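Local coordinates for protein GH26C (Muricauda sp. MAR_2010_75, PDB 6Q78) that probably hydrolyses internal beta-1,4-mannosidic linkages in mannans, as a family 26 glycoside hydrolase built on a TIM barrel, at residues I120-N125 and H159-F164; F177-A182 and Q237-I242; F225-F228 and W232-W235; Q247-T252 and F267-D272. All blocks are in the same frame, centred on the assembly; numbering follows the deposited sequence.

Contact 1. Residues I120-N125 and H159-F164; sequences ITDDLN and HFREPF
T121 and D122 run opposite F160 and R161 with CA atoms 7.4 Å (T121 to F160) and 7.5 Å (D122 to R161) apart, a spacing that leaves room for water between the two chains. Both segments are loops of the TIM barrel, following the adjacent parallel strands 112-116 and 153-157. At D122 the first loop folds into a type I turn ending at N125, and D122 OD1 also takes the backbone N of L124 at 2.8 Å, an Asx turn. With one carboxylate oxygen fixed in this way, the other is left facing R161. D122 OD2 forms a long salt bridge to R161 NE at 3.5 Å, the two planes turned 60° apart, so the pairing is not a flat two-pronged one. R161, extended from CG to NE, has a further partner in the carbonyl of E167 through NH1. Water completes the contact. One molecule donates to D122 OD2 and accepts a weak bond from R161 NE, lying in the guanidinium plane at its edge. Another joins T121 OG1, which is also bonded to W158 NE1, weakly to R161 N. A third donates twice, to D123 OD2 at 2.7 Å and to P163 O at 2.9 Å.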
# COMPACT_ATOMS: atom_id res chain seq x y z
N ILE A 120 -10.04 8.54 8.91
CA ILE A 120 -9.90 9.94 8.55
C ILE A 120 -11.10 10.41 7.75
O ILE A 120 -11.47 11.61 7.82
CB ILE A 120 -8.56 10.10 7.81
CG1 ILE A 120 -7.41 9.72 8.78
CG2 ILE A 120 -8.38 11.50 7.23
CD1 ILE A 120 -6.07 9.55 8.07
N THR A 121 -11.75 9.51 7.01
CA THR A 121 -12.88 9.90 6.16
C THR A 121 -14.22 9.45 6.73
O THR A 121 -15.26 9.56 6.05
CB THR A 121 -12.75 9.35 4.74
OG1 THR A 121 -12.75 7.91 4.76
CG2 THR A 121 -11.47 9.87 4.08
N ASP A 122 -14.26 8.98 7.96
CA ASP A 122 -15.53 8.49 8.51
C ASP A 122 -16.55 9.62 8.60
O ASP A 122 -16.20 10.76 8.94
CB ASP A 122 -15.30 7.92 9.92
CG ASP A 122 -16.47 7.02 10.36
OD1 ASP A 122 -17.51 7.55 10.84
OD2 ASP A 122 -16.37 5.80 10.12
N ASP A 123 -17.81 9.30 8.29
CA ASP A 123 -18.87 10.29 8.42
C ASP A 123 -18.91 10.92 9.80
O ASP A 123 -19.28 12.09 9.94
CB ASP A 123 -20.24 9.64 8.20
CG ASP A 123 -20.52 9.23 6.75
OD1 ASP A 123 -19.77 9.62 5.85
OD2 ASP A 123 -21.53 8.52 6.53
N LEU A 124 -18.54 10.18 10.83
CA LEU A 124 -18.66 10.71 12.18
C LEU A 124 -17.39 11.37 12.68
O LEU A 124 -17.35 11.82 13.83
CB LEU A 124 -19.03 9.60 13.16
CG LEU A 124 -20.40 8.98 12.90
CD1 LEU A 124 -20.72 8.05 14.06
CD2 LEU A 124 -21.46 10.06 12.76
N ASN A 125 -16.38 11.54 11.84
CA ASN A 125 -15.17 12.24 12.25
C ASN A 125 -15.40 13.73 12.11
O ASN A 125 -15.34 14.27 11.01
CB ASN A 125 -14.01 11.79 11.36
CG ASN A 125 -12.67 12.38 11.80
OD1 ASN A 125 -12.63 13.47 12.43
ND2 ASN A 125 -11.55 11.72 11.42
N HIS A 159 -9.96 1.94 3.34
CA HIS A 159 -11.15 1.12 3.54
C HIS A 159 -12.32 2.08 3.70
O HIS A 159 -12.72 2.48 4.81
CB HIS A 159 -10.98 0.16 4.71
CG HIS A 159 -10.09 -1.00 4.40
ND1 HIS A 159 -8.71 -0.93 4.50
CD2 HIS A 159 -10.38 -2.27 4.01
CE1 HIS A 159 -8.19 -2.10 4.17
NE2 HIS A 159 -9.18 -2.93 3.85
N PHE A 160 -12.84 2.50 2.54
CA PHE A 160 -13.84 3.57 2.41
C PHE A 160 -15.24 2.98 2.60
O PHE A 160 -15.69 2.16 1.81
CB PHE A 160 -13.63 4.17 1.02
CG PHE A 160 -14.59 5.29 0.61
CD1 PHE A 160 -15.24 6.06 1.55
CD2 PHE A 160 -14.78 5.57 -0.73
CE1 PHE A 160 -16.10 7.10 1.13
CE2 PHE A 160 -15.65 6.56 -1.14
CZ PHE A 160 -16.32 7.32 -0.21
N ARG A 161 -15.89 3.34 3.70
CA ARG A 161 -17.24 2.84 3.95
C ARG A 161 -18.18 3.38 2.88
O ARG A 161 -18.09 4.54 2.47
CB ARG A 161 -17.70 3.21 5.37
CG ARG A 161 -16.85 2.50 6.42
CD ARG A 161 -17.16 2.95 7.83
NE ARG A 161 -16.05 2.60 8.70
CZ ARG A 161 -15.88 1.43 9.29
NH1 ARG A 161 -16.76 0.45 9.14
NH2 ARG A 161 -14.77 1.23 10.04
N GLU A 162 -19.10 2.53 2.45
CA GLU A 162 -19.93 2.85 1.31
C GLU A 162 -20.79 4.08 1.60
O GLU A 162 -21.15 4.33 2.76
CB GLU A 162 -20.79 1.64 0.92
CG GLU A 162 -21.92 1.26 1.92
CD GLU A 162 -23.11 2.19 1.83
OE1 GLU A 162 -23.81 2.41 2.87
OE2 GLU A 162 -23.35 2.69 0.71
N PRO A 163 -21.14 4.84 0.57
CA PRO A 163 -21.61 6.23 0.78
C PRO A 163 -23.05 6.38 1.25
O PRO A 163 -23.38 7.44 1.81
CB PRO A 163 -21.43 6.88 -0.61
CG PRO A 163 -21.61 5.72 -1.55
CD PRO A 163 -20.88 4.58 -0.85
N PHE A 164 -23.91 5.39 1.04
CA PHE A 164 -25.32 5.58 1.37
C PHE A 164 -25.53 5.68 2.88
O PHE A 164 -26.29 6.53 3.35
CB PHE A 164 -26.19 4.47 0.77
CG PHE A 164 -26.33 4.56 -0.72
CD1 PHE A 164 -27.23 5.45 -1.28
CD2 PHE A 164 -25.57 3.75 -1.56
CE1 PHE A 164 -27.37 5.55 -2.66
CE2 PHE A 164 -25.70 3.83 -2.93
CZ PHE A 164 -26.61 4.72 -3.49
O HOH W 1 -15.11 6.31 4.99
O HOH W 2 -14.76 5.44 7.59
O HOH W 3 -23.34 8.23 4.58

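Contact 2. Residues F177-A182 and Q237-I242; sequences FQRENA and QSFCTI
R179 and F239 lie at an angle to each other, their guanidinium and ring planes 47° apart, and it is the aliphatic part of the arginine that meets the ring. R179 CB stands 4.0 Å from F239 CE1, and R179 CD is 4.2 Å from the same atom. A bend at chi3 (-75°) turns the chain beyond CD, and NH1 is hydrogen-bonded to the carbonyl of T171. The backbone of the helix also takes part: R179 O comes to 3.4 Å from F239 CB, with CG and CD1 of the ring close behind, an approach oblique to the ring plane. F239 CG stands anti to its own carbonyl carbon (chi1 -49°), which swings the ring toward R179, crossing it at a slant, while S238 CB sits over the centre of one ring face. No direct hydrogen bond joins the segments; water does. One molecule donates to E180 O at 2.8 Å and to F239 O at 3.1 Å, linking two carbonyls that are 4.0 Å apart, E180 O to F239 O. This is surface packing in a TIM barrel, where helix 176-186, which follows strand 153-157, meets the loop running from strand 220-223 to helix 242-259.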
# COMPACT_ATOMS: atom_id res chain seq x y z
N PHE A 177 -28.85 -3.43 -2.38
CA PHE A 177 -28.89 -2.14 -3.06
C PHE A 177 -27.57 -1.40 -2.91
O PHE A 177 -27.06 -0.81 -3.87
CB PHE A 177 -30.04 -1.28 -2.55
CG PHE A 177 -29.99 0.14 -3.06
CD1 PHE A 177 -30.60 0.48 -4.26
CD2 PHE A 177 -29.32 1.11 -2.35
CE1 PHE A 177 -30.53 1.77 -4.74
CE2 PHE A 177 -29.25 2.41 -2.84
CZ PHE A 177 -29.86 2.73 -4.03
N GLN A 178 -27.00 -1.39 -1.71
CA GLN A 178 -25.74 -0.68 -1.51
C GLN A 178 -24.62 -1.29 -2.35
O GLN A 178 -23.87 -0.58 -3.03
CB GLN A 178 -25.39 -0.67 -0.03
CG GLN A 178 -26.31 0.24 0.75
CD GLN A 178 -26.35 -0.03 2.22
OE1 GLN A 178 -25.72 -0.95 2.71
NE2 GLN A 178 -27.13 0.77 2.95
N ARG A 179 -24.47 -2.62 -2.29
CA ARG A 179 -23.46 -3.31 -3.09
C ARG A 179 -23.54 -2.91 -4.55
O ARG A 179 -22.52 -2.62 -5.19
CB ARG A 179 -23.72 -4.82 -3.03
CG ARG A 179 -23.48 -5.46 -1.70
CD ARG A 179 -23.34 -6.97 -1.85
NE ARG A 179 -24.59 -7.65 -2.09
CZ ARG A 179 -25.35 -8.15 -1.12
NH1 ARG A 179 -24.99 -8.04 0.16
NH2 ARG A 179 -26.47 -8.77 -1.44
N GLU A 180 -24.75 -2.92 -5.10
CA GLU A 180 -24.94 -2.77 -6.54
C GLU A 180 -24.87 -1.33 -7.00
O GLU A 180 -24.70 -1.08 -8.19
CB GLU A 180 -26.25 -3.45 -6.96
CG GLU A 180 -26.14 -4.97 -6.81
CD GLU A 180 -27.39 -5.72 -7.23
OE1 GLU A 180 -28.35 -5.09 -7.73
OE2 GLU A 180 -27.41 -6.96 -7.04
N ASN A 181 -24.95 -0.36 -6.08
CA ASN A 181 -25.04 1.03 -6.49
C ASN A 181 -24.03 1.96 -5.85
O ASN A 181 -23.95 3.12 -6.27
CB ASN A 181 -26.45 1.58 -6.22
CG ASN A 181 -27.49 0.89 -7.07
OD1 ASN A 181 -27.72 1.28 -8.21
ND2 ASN A 181 -28.10 -0.17 -6.53
N ALA A 182 -23.23 1.51 -4.88
CA ALA A 182 -22.32 2.42 -4.19
C ALA A 182 -21.35 3.09 -5.15
O ALA A 182 -21.19 4.32 -5.11
CB ALA A 182 -21.59 1.67 -3.08
N GLN A 237 -15.40 -6.16 -8.88
CA GLN A 237 -15.70 -6.27 -10.31
C GLN A 237 -17.13 -6.69 -10.60
O GLN A 237 -17.60 -6.43 -11.72
CB GLN A 237 -14.71 -7.23 -10.98
CG GLN A 237 -14.67 -8.61 -10.41
CD GLN A 237 -15.53 -9.59 -11.23
OE1 GLN A 237 -15.73 -9.41 -12.43
NE2 GLN A 237 -16.07 -10.62 -10.56
N SER A 238 -17.81 -7.35 -9.66
CA SER A 238 -19.19 -7.75 -9.87
C SER A 238 -20.15 -6.58 -9.77
O SER A 238 -21.32 -6.71 -10.17
CB SER A 238 -19.61 -8.78 -8.81
OG SER A 238 -18.74 -9.89 -8.80
N PHE A 239 -19.70 -5.46 -9.23
CA PHE A 239 -20.57 -4.35 -8.89
C PHE A 239 -20.41 -3.16 -9.80
O PHE A 239 -21.18 -2.20 -9.67
CB PHE A 239 -20.29 -3.93 -7.44
CG PHE A 239 -20.27 -5.08 -6.51
CD1 PHE A 239 -21.42 -5.85 -6.35
CD2 PHE A 239 -19.11 -5.45 -5.85
CE1 PHE A 239 -21.40 -6.96 -5.54
CE2 PHE A 239 -19.11 -6.55 -5.03
CZ PHE A 239 -20.25 -7.30 -4.87
N CYS A 240 -19.45 -3.18 -10.73
CA CYS A 240 -19.26 -2.06 -11.63
C CYS A 240 -18.61 -2.56 -12.91
O CYS A 240 -17.96 -3.61 -12.93
CB CYS A 240 -18.40 -0.94 -10.98
SG CYS A 240 -16.74 -1.47 -10.46
N THR A 241 -18.81 -1.81 -13.98
CA THR A 241 -18.15 -2.13 -15.23
C THR A 241 -16.68 -1.67 -15.21
O THR A 241 -16.27 -0.87 -14.37
CB THR A 241 -18.85 -1.44 -16.40
OG1 THR A 241 -18.65 -0.03 -16.30
CG2 THR A 241 -20.36 -1.77 -16.43
N ILE A 242 -15.91 -2.20 -16.15
CA ILE A 242 -14.54 -1.75 -16.38
C ILE A 242 -14.51 -0.24 -16.57
O ILE A 242 -13.69 0.47 -15.96
CB ILE A 242 -13.97 -2.46 -17.62
CG1 ILE A 242 -13.72 -3.93 -17.28
CG2 ILE A 242 -12.73 -1.72 -18.14
CD1 ILE A 242 -13.47 -4.82 -18.52
O HOH W 4 -21.94 0.40 -8.22
O HOH W 5 -24.08 -3.14 -9.98

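Contact 3. Residues F225-F228 and W232-W235; sequences FHEF and WFWW
W235 NE1 gives H226 O a short, nearly straight hydrogen bond (2.7 Å, 167°), the acceptor lying in the indole plane. W232 NE1 reaches E227 OE1 on its anti lone pair (2.8 Å, 147°), the oxygen carried there by an extended chain with CG anti to the carbonyl carbon (chi1 -60°). E227 OE2 and H226 NE2 both hydrogen-bond a Tris molecule, probably from the crystallisation liquor. Waters bridge E227 O to F233 N and F228 O to W235 O. The edge of F225 meets the face of the W235 five-membered ring in a T-shaped pair, with F225 CA in CH-pi contact 3.5 Å from that ring's centroid. The opposite face is covered by F233 CB. F233 CE2 lies over one face of H226, 3.6 Å from H226 NE2. Apolar contacts include F225 CD1 to W235 CD2 at 3.7 Å and F228 CB to W235 CD1 at 4.1 Å. The cluster lies in the loop after strand 220-223, W234 and W235 packing against helix 176-186 and F228 against F269 of strand 265-269. E227 OE2, close to the carboxylates of D297 (strand 293-298) and E335 (strand 330-336), lies at the carboxyl ends of barrel strands, consistent with this family's active-site cleft.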
# COMPACT_ATOMS: atom_id res chain seq x y z
N PHE A 225 -9.08 1.87 -3.69
CA PHE A 225 -9.93 0.93 -4.45
C PHE A 225 -9.16 -0.33 -4.82
O PHE A 225 -9.21 -0.85 -5.94
CB PHE A 225 -10.60 1.62 -5.67
CG PHE A 225 -11.31 2.89 -5.27
CD1 PHE A 225 -12.42 2.81 -4.44
CD2 PHE A 225 -10.86 4.14 -5.69
CE1 PHE A 225 -13.07 3.96 -4.01
CE2 PHE A 225 -11.51 5.30 -5.28
CZ PHE A 225 -12.63 5.19 -4.45
N HIS A 226 -8.45 -0.85 -3.81
CA HIS A 226 -7.60 -2.02 -4.02
C HIS A 226 -8.39 -3.33 -4.03
O HIS A 226 -9.53 -3.43 -3.56
CB HIS A 226 -6.51 -2.07 -2.92
CG HIS A 226 -7.06 -2.28 -1.54
ND1 HIS A 226 -8.00 -1.43 -0.97
CD2 HIS A 226 -6.78 -3.22 -0.59
CE1 HIS A 226 -8.29 -1.85 0.24
NE2 HIS A 226 -7.56 -2.93 0.51
N GLU A 227 -7.75 -4.37 -4.56
CA GLU A 227 -8.36 -5.70 -4.57
C GLU A 227 -9.70 -5.70 -5.27
O GLU A 227 -10.60 -6.50 -4.93
CB GLU A 227 -8.47 -6.30 -3.15
CG GLU A 227 -7.07 -6.43 -2.49
CD GLU A 227 -7.09 -6.87 -1.05
OE1 GLU A 227 -8.14 -7.21 -0.51
OE2 GLU A 227 -5.99 -6.85 -0.43
N PHE A 228 -9.81 -4.88 -6.32
CA PHE A 228 -11.05 -4.68 -7.06
C PHE A 228 -11.40 -5.86 -7.96
O PHE A 228 -12.50 -5.86 -8.55
CB PHE A 228 -10.84 -3.45 -7.95
CG PHE A 228 -9.66 -3.59 -8.89
CD1 PHE A 228 -9.79 -4.30 -10.08
CD2 PHE A 228 -8.42 -3.06 -8.57
CE1 PHE A 228 -8.70 -4.46 -10.92
CE2 PHE A 228 -7.32 -3.21 -9.42
CZ PHE A 228 -7.47 -3.92 -10.59
N TRP A 232 -15.26 -8.69 -2.39
CA TRP A 232 -15.47 -8.41 -0.98
C TRP A 232 -15.60 -6.93 -0.67
O TRP A 232 -16.08 -6.59 0.42
CB TRP A 232 -14.37 -9.02 -0.10
CG TRP A 232 -12.93 -8.84 -0.61
CD1 TRP A 232 -12.06 -7.81 -0.29
CD2 TRP A 232 -12.20 -9.75 -1.44
NE1 TRP A 232 -10.84 -8.01 -0.92
CE2 TRP A 232 -10.90 -9.20 -1.62
CE3 TRP A 232 -12.52 -10.96 -2.09
CZ2 TRP A 232 -9.92 -9.83 -2.39
CZ3 TRP A 232 -11.54 -11.58 -2.85
CH2 TRP A 232 -10.26 -11.00 -3.01
N PHE A 233 -15.20 -6.05 -1.59
CA PHE A 233 -15.42 -4.60 -1.47
C PHE A 233 -16.41 -4.15 -2.53
O PHE A 233 -16.55 -4.78 -3.59
CB PHE A 233 -14.09 -3.83 -1.74
CG PHE A 233 -13.00 -4.08 -0.73
CD1 PHE A 233 -13.27 -4.03 0.63
CD2 PHE A 233 -11.71 -4.36 -1.15
CE1 PHE A 233 -12.28 -4.23 1.56
CE2 PHE A 233 -10.70 -4.57 -0.21
CZ PHE A 233 -10.99 -4.51 1.15
N TRP A 234 -17.08 -3.01 -2.26
CA TRP A 234 -18.14 -2.53 -3.15
C TRP A 234 -17.59 -1.93 -4.44
O TRP A 234 -18.36 -1.73 -5.40
CB TRP A 234 -19.07 -1.57 -2.39
CG TRP A 234 -18.41 -0.45 -1.69
CD1 TRP A 234 -18.01 -0.43 -0.36
CD2 TRP A 234 -18.01 0.82 -2.23
NE1 TRP A 234 -17.42 0.78 -0.06
CE2 TRP A 234 -17.39 1.56 -1.19
CE3 TRP A 234 -18.08 1.39 -3.51
CZ2 TRP A 234 -16.89 2.85 -1.36
CZ3 TRP A 234 -17.57 2.68 -3.69
CH2 TRP A 234 -16.96 3.40 -2.61
N TRP A 235 -16.29 -1.66 -4.52
CA TRP A 235 -15.66 -1.29 -5.77
C TRP A 235 -15.20 -2.52 -6.57
O TRP A 235 -14.48 -2.36 -7.55
CB TRP A 235 -14.50 -0.32 -5.52
CG TRP A 235 -13.52 -0.79 -4.49
CD1 TRP A 235 -12.41 -1.59 -4.71
CD2 TRP A 235 -13.49 -0.44 -3.10
NE1 TRP A 235 -11.73 -1.79 -3.51
CE2 TRP A 235 -12.35 -1.07 -2.52
CE3 TRP A 235 -14.31 0.35 -2.29
CZ2 TRP A 235 -12.03 -0.96 -1.16
CZ3 TRP A 235 -14.00 0.47 -0.93
CH2 TRP A 235 -12.86 -0.19 -0.37
O HOH W 6 -13.22 -6.51 -3.73
O HOH W 7 -13.64 -3.46 -10.04

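Contact 4. Residues Q247-T252 and F267-D272; sequences QLWQFT and FAFSPD
The carbonyl oxygen of L248, the residue just before the W249 whose indole meets F267, A268 and F269, is gripped twice by T252. T252 N donates to L248 O at 2.9 Å in the regular helical bond, and T252 OG1 donates to the same L248 O at 2.7 Å. The two donors come from opposite faces of the carbonyl plane, the hydroxyl standing 37° out of it. T252 OG1 is also bonded to Y196 OH of helix 193-208, so this threonine ties two helices together. Helix 242-259 runs back antiparallel to strand 265-269 (170° between the short axes, 11.6 Å apart), as expected for the beta-alpha-beta crossover that carries the chain from strand 220-223 to its parallel neighbour in a TIM barrel. W249 spans the distance between helix and strand. Its chi1 of -115° lies between staggered positions, and the six-membered ring is presented to the strand by its rim. A268 O sits in the indole plane at the edge, 3.4 Å from W249 CZ2 and equally near CH2. Round it the rim touches carbon: W249 CZ3 meets F267 CB at 4.2 Å, and W249 CZ2 lies 3.9 Å from F269 CA. F269 turns its edge to the indole, CD1 lying over the margin of one face, and the ring of Y245, on the same helix, also meets the indole. Between these two segments the contact rests mainly on W249, whose polarised C-H edge faces a carbonyl oxygen, with apolar packing beside it and no hydrogen bond across.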
# COMPACT_ATOMS: atom_id res chain seq x y z
N GLN A 247 -13.24 5.18 -14.85
CA GLN A 247 -13.72 6.56 -14.69
C GLN A 247 -13.53 7.03 -13.25
O GLN A 247 -13.15 8.18 -13.01
CB GLN A 247 -15.20 6.63 -15.07
CG GLN A 247 -15.77 8.03 -14.99
CD GLN A 247 -17.28 8.09 -15.22
OE1 GLN A 247 -17.93 7.07 -15.48
NE2 GLN A 247 -17.84 9.29 -15.15
N LEU A 248 -13.82 6.17 -12.28
CA LEU A 248 -13.62 6.53 -10.88
C LEU A 248 -12.15 6.83 -10.61
O LEU A 248 -11.82 7.86 -10.00
CB LEU A 248 -14.09 5.38 -9.99
CG LEU A 248 -13.73 5.54 -8.51
CD1 LEU A 248 -14.36 6.79 -7.87
CD2 LEU A 248 -14.12 4.27 -7.73
N TRP A 249 -11.25 5.98 -11.11
CA TRP A 249 -9.83 6.20 -10.88
C TRP A 249 -9.36 7.52 -11.50
O TRP A 249 -8.63 8.29 -10.86
CB TRP A 249 -9.02 5.04 -11.45
CG TRP A 249 -8.29 4.25 -10.39
CD1 TRP A 249 -8.81 3.23 -9.65
CD2 TRP A 249 -6.95 4.45 -9.90
NE1 TRP A 249 -7.87 2.75 -8.77
CE2 TRP A 249 -6.72 3.48 -8.90
CE3 TRP A 249 -5.88 5.31 -10.26
CZ2 TRP A 249 -5.50 3.38 -8.24
CZ3 TRP A 249 -4.72 5.21 -9.59
CH2 TRP A 249 -4.52 4.24 -8.62
N GLN A 250 -9.75 7.77 -12.75
CA GLN A 250 -9.26 8.98 -13.43
C GLN A 250 -9.84 10.23 -12.78
O GLN A 250 -9.13 11.23 -12.60
CB GLN A 250 -9.56 8.92 -14.92
CG GLN A 250 -8.83 7.76 -15.60
CD GLN A 250 -9.13 7.70 -17.08
OE1 GLN A 250 -10.08 8.31 -17.56
NE2 GLN A 250 -8.33 6.92 -17.81
N PHE A 251 -11.13 10.20 -12.43
CA PHE A 251 -11.70 11.33 -11.72
C PHE A 251 -10.95 11.58 -10.42
O PHE A 251 -10.63 12.73 -10.08
CB PHE A 251 -13.18 11.11 -11.40
CG PHE A 251 -13.72 12.17 -10.52
CD1 PHE A 251 -14.13 13.37 -11.08
CD2 PHE A 251 -13.77 11.99 -9.15
CE1 PHE A 251 -14.58 14.39 -10.26
CE2 PHE A 251 -14.21 13.01 -8.33
CZ PHE A 251 -14.61 14.20 -8.88
N THR A 252 -10.63 10.51 -9.69
CA THR A 252 -10.02 10.66 -8.37
C THR A 252 -8.63 11.25 -8.48
O THR A 252 -8.27 12.17 -7.73
CB THR A 252 -9.98 9.29 -7.68
OG1 THR A 252 -11.33 8.84 -7.51
CG2 THR A 252 -9.34 9.38 -6.32
N PHE A 267 0.63 7.51 -6.80
CA PHE A 267 -0.60 6.72 -6.94
C PHE A 267 -0.29 5.27 -7.26
O PHE A 267 0.44 4.98 -8.21
CB PHE A 267 -1.49 7.32 -8.04
CG PHE A 267 -1.93 8.72 -7.74
CD1 PHE A 267 -3.08 8.95 -6.99
CD2 PHE A 267 -1.18 9.80 -8.16
CE1 PHE A 267 -3.48 10.25 -6.66
CE2 PHE A 267 -1.57 11.10 -7.85
CZ PHE A 267 -2.73 11.31 -7.10
N ALA A 268 -0.88 4.36 -6.47
CA ALA A 268 -0.62 2.92 -6.58
C ALA A 268 -1.90 2.17 -6.93
O ALA A 268 -2.92 2.32 -6.27
CB ALA A 268 -0.08 2.40 -5.23
N PHE A 269 -1.80 1.32 -7.96
CA PHE A 269 -2.88 0.48 -8.47
C PHE A 269 -2.60 -0.94 -8.02
O PHE A 269 -1.51 -1.46 -8.29
CB PHE A 269 -2.79 0.55 -10.01
CG PHE A 269 -3.70 -0.41 -10.77
CD1 PHE A 269 -5.04 -0.09 -10.97
CD2 PHE A 269 -3.18 -1.56 -11.36
CE1 PHE A 269 -5.88 -0.94 -11.72
CE2 PHE A 269 -4.01 -2.41 -12.11
CZ PHE A 269 -5.36 -2.11 -12.28
N SER A 270 -3.57 -1.61 -7.40
CA SER A 270 -3.29 -2.96 -6.91
C SER A 270 -4.51 -3.86 -6.87
O SER A 270 -5.34 -3.76 -5.94
CB SER A 270 -2.58 -2.95 -5.56
OG SER A 270 -3.45 -2.41 -4.60
N PRO A 271 -4.63 -4.78 -7.82
CA PRO A 271 -5.60 -5.88 -7.68
C PRO A 271 -5.11 -6.83 -6.59
O PRO A 271 -4.01 -6.67 -6.04
CB PRO A 271 -5.53 -6.59 -9.04
CG PRO A 271 -4.08 -6.31 -9.52
CD PRO A 271 -3.80 -4.88 -9.03
N ASP A 272 -5.93 -7.84 -6.30
CA ASP A 272 -5.49 -8.99 -5.53
C ASP A 272 -4.74 -9.90 -6.50
O ASP A 272 -3.98 -9.38 -7.32
CB ASP A 272 -6.70 -9.67 -4.90
CG ASP A 272 -6.35 -10.47 -3.67
OD1 ASP A 272 -6.06 -11.68 -3.84
OD2 ASP A 272 -6.40 -9.92 -2.55

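Contacts 3 and 4 are buried, contact 1 is partly buried and contact 2 lies at the surface. Contact 4 joins a barrel helix to its strand through apolar and aromatic packing, whereas the other three involve loops, and in each of them water links the segments. Charge pairing across the segments appears only in contact 1. Contact 3 lies within the chain enclosed by contact 2 and shares its loop after strand 220-223; their centres are about 10 Å apart. It also meets contact 1 through a probable F160 O to W234 NE1 bond and contact 4 through a probable hydrogen bond from E227 N to S270 O. Contact 4 touches neither contact 1 nor contact 2.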